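Local structure of peptidoglycan-N-acetylmuramic acid deacetylase PdaA (Bacillus subtilis, 1W17) at residues Phe126-Leu131 against Pro164-Phe169. The protein removes the acetyl group from N-acetylmuramic acid residues of peptidoglycan, a step toward the muramic delta-lactam of the spore cortex. Residues are numbered along the deposited sequence; the frame is centred on the assembly and turned at random.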
loop_
_atom_site.group_PDB
_atom_site.type_symbol
_atom_site.label_atom_id
_atom_site.label_comp_id
_atom_site.label_asym_id
_atom_site.label_seq_id
_atom_site.Cartn_x
_atom_site.Cartn_y
_atom_site.Cartn_z
ATOM N N PHE A 126 -6.640 13.103 0.901
ATOM C CA PHE A 126 -7.981 13.332 1.393
ATOM C C PHE A 126 -9.113 13.031 0.415
ATOM O O PHE A 126 -9.980 12.203 0.710
ATOM C CB PHE A 126 -8.129 14.765 1.919
ATOM C CG PHE A 126 -9.213 14.893 2.933
ATOM C CD1 PHE A 126 -10.532 15.086 2.544
ATOM C CD2 PHE A 126 -8.936 14.697 4.279
ATOM C CE1 PHE A 126 -11.567 15.072 3.495
ATOM C CE2 PHE A 126 -9.953 14.682 5.234
ATOM C CZ PHE A 126 -11.270 14.867 4.842
ATOM N N HIS A 127 -9.104 13.692 -0.742
ATOM C CA HIS A 127 -10.155 13.493 -1.735
ATOM C C HIS A 127 -9.800 12.513 -2.837
ATOM O O HIS A 127 -10.602 12.280 -3.743
ATOM C CB HIS A 127 -10.576 14.839 -2.352
ATOM C CG HIS A 127 -11.092 15.822 -1.349
ATOM N ND1 HIS A 127 -10.317 16.838 -0.836
ATOM C CD2 HIS A 127 -12.295 15.916 -0.731
ATOM C CE1 HIS A 127 -11.018 17.515 0.057
ATOM N NE2 HIS A 127 -12.222 16.976 0.139
ATOM N N HIS A 128 -8.612 11.928 -2.763
ATOM C CA HIS A 128 -8.195 10.949 -3.754
ATOM C C HIS A 128 -8.187 11.539 -5.168
ATOM O O HIS A 128 -8.589 10.889 -6.131
ATOM C CB HIS A 128 -9.137 9.746 -3.700
ATOM C CG HIS A 128 -8.610 8.528 -4.381
ATOM N ND1 HIS A 128 -7.526 7.819 -3.905
ATOM C CD2 HIS A 128 -9.046 7.859 -5.472
ATOM C CE1 HIS A 128 -7.324 6.761 -4.670
ATOM N NE2 HIS A 128 -8.233 6.762 -5.627
ATOM N N PRO A 129 -7.712 12.780 -5.310
ATOM C CA PRO A 129 -7.666 13.416 -6.632
ATOM C C PRO A 129 -6.443 12.945 -7.424
ATOM O O PRO A 129 -5.576 12.241 -6.892
ATOM C CB PRO A 129 -7.558 14.887 -6.280
ATOM C CG PRO A 129 -6.569 14.830 -5.118
ATOM C CD PRO A 129 -7.143 13.672 -4.279
ATOM N N ASP A 130 -6.394 13.313 -8.700
ATOM C CA ASP A 130 -5.251 13.007 -9.544
ATOM C C ASP A 130 -4.280 14.104 -9.121
ATOM O O ASP A 130 -4.444 15.262 -9.495
ATOM C CB ASP A 130 -5.601 13.186 -11.023
ATOM C CG ASP A 130 -4.382 13.074 -11.937
ATOM O OD1 ASP A 130 -3.235 13.291 -11.476
ATOM O OD2 ASP A 130 -4.568 12.783 -13.134
ATOM N N LEU A 131 -3.283 13.744 -8.323
ATOM C CA LEU A 131 -2.310 14.715 -7.818
ATOM C C LEU A 131 -1.570 15.559 -8.853
ATOM O O LEU A 131 -1.107 16.654 -8.530
ATOM C CB LEU A 131 -1.289 13.998 -6.936
ATOM C CG LEU A 131 -1.875 13.363 -5.667
ATOM C CD1 LEU A 131 -0.778 12.579 -4.940
ATOM C CD2 LEU A 131 -2.471 14.450 -4.774
ATOM N N PRO A 164 0.083 7.412 -4.459
ATOM C CA PRO A 164 -0.735 8.286 -5.322
ATOM C C PRO A 164 -2.048 7.679 -5.794
ATOM O O PRO A 164 -2.097 6.506 -6.169
ATOM C CB PRO A 164 0.185 8.576 -6.512
ATOM C CG PRO A 164 1.570 8.270 -5.993
ATOM C CD PRO A 164 1.326 7.038 -5.147
ATOM N N PRO A 165 -3.134 8.464 -5.771
ATOM C CA PRO A 165 -4.429 7.946 -6.225
ATOM C C PRO A 165 -4.301 7.386 -7.650
ATOM O O PRO A 165 -3.654 7.995 -8.505
ATOM C CB PRO A 165 -5.323 9.175 -6.155
ATOM C CG PRO A 165 -4.787 9.885 -4.949
ATOM C CD PRO A 165 -3.286 9.788 -5.145
ATOM N N ARG A 166 -4.897 6.218 -7.880
ATOM C CA ARG A 166 -4.863 5.528 -9.171
ATOM C C ARG A 166 -3.452 5.239 -9.649
ATOM O O ARG A 166 -3.247 4.871 -10.810
ATOM C CB ARG A 166 -5.591 6.332 -10.260
ATOM C CG ARG A 166 -7.016 6.694 -9.918
ATOM C CD ARG A 166 -7.878 6.929 -11.159
ATOM N NE ARG A 166 -8.832 5.834 -11.329
ATOM C CZ ARG A 166 -8.531 4.646 -11.849
ATOM N NH1 ARG A 166 -7.297 4.396 -12.274
ATOM N NH2 ARG A 166 -9.459 3.694 -11.911
ATOM N N GLY A 167 -2.480 5.391 -8.759
ATOM C CA GLY A 167 -1.104 5.151 -9.147
ATOM C C GLY A 167 -0.605 6.180 -10.153
ATOM O O GLY A 167 0.400 5.961 -10.819
ATOM N N VAL A 168 -1.296 7.310 -10.261
ATOM C CA VAL A 168 -0.875 8.335 -11.202
ATOM C C VAL A 168 0.045 9.333 -10.538
ATOM O O VAL A 168 -0.256 9.829 -9.459
ATOM C CB VAL A 168 -2.076 9.074 -11.790
ATOM C CG1 VAL A 168 -1.593 10.196 -12.691
ATOM C CG2 VAL A 168 -2.940 8.097 -12.581
ATOM N N PHE A 169 1.170 9.621 -11.185
ATOM C CA PHE A 169 2.138 10.565 -10.641
ATOM C C PHE A 169 2.945 11.242 -11.745
ATOM O O PHE A 169 2.658 11.081 -12.933
ATOM C CB PHE A 169 3.093 9.847 -9.663
ATOM C CG PHE A 169 3.956 8.774 -10.303
ATOM C CD1 PHE A 169 3.399 7.577 -10.752
ATOM C CD2 PHE A 169 5.325 8.979 -10.476
ATOM C CE1 PHE A 169 4.187 6.601 -11.367
ATOM C CE2 PHE A 169 6.120 8.016 -11.082
ATOM C CZ PHE A 169 5.549 6.819 -11.534
HETATM O O HOH W 1 -2.465 10.921 -7.885
#
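His128 lays one face of its imidazole over the pyrrolidine ring of Pro165, a CH-pi contact in which CB of Pro165 stands 3.5 Å from the centroid of the His128 ring and 16° off its normal. With CG anti to the backbone N (chi1 -164°), the ring swings from the loop across this proline. His128 binds a divalent metal cation together with His124, whose ring it meets edge-to-face, so Pro165 backs a metal ligand. A serine here lacks the imidazole and would probably leave the metal short of a ligand and the CB face of Pro165 without its cover. Pro129 contributes its backbone: Pro129 O lies 3.2 Å from CG of Pro165, against the same ring. The carboxylate of Asp130 rests on a methyl group, Asp130 OD1 to Val168 CG1 being 3.7 Å, while OD1 takes its hydrogen bond from neighbouring Thr132. Leu131 joins the segments twice. Its CD1 packs 3.8 Å from CD of Pro165, the two side chains crossing at about a right angle, and its backbone N donates to a water 3.0 Å away. That water donates in turn to Pro165 O and to Val168 O, at 2.9 Å from the latter, bridging the loop 126-131 to the turn and the start of strand 168-169, between which there is no direct hydrogen bond. Hydrogen bonds from Gly167 N to Pro164 O and from Val168 N to Pro165 O close the turn of residues 164-168. In the NodB homology domain, Phe126 and Pro129 lean on helix 136-154, Leu131 reaches Val173 of helix 171-179, and strand 168-169 pairs antiparallel with strand 29-30.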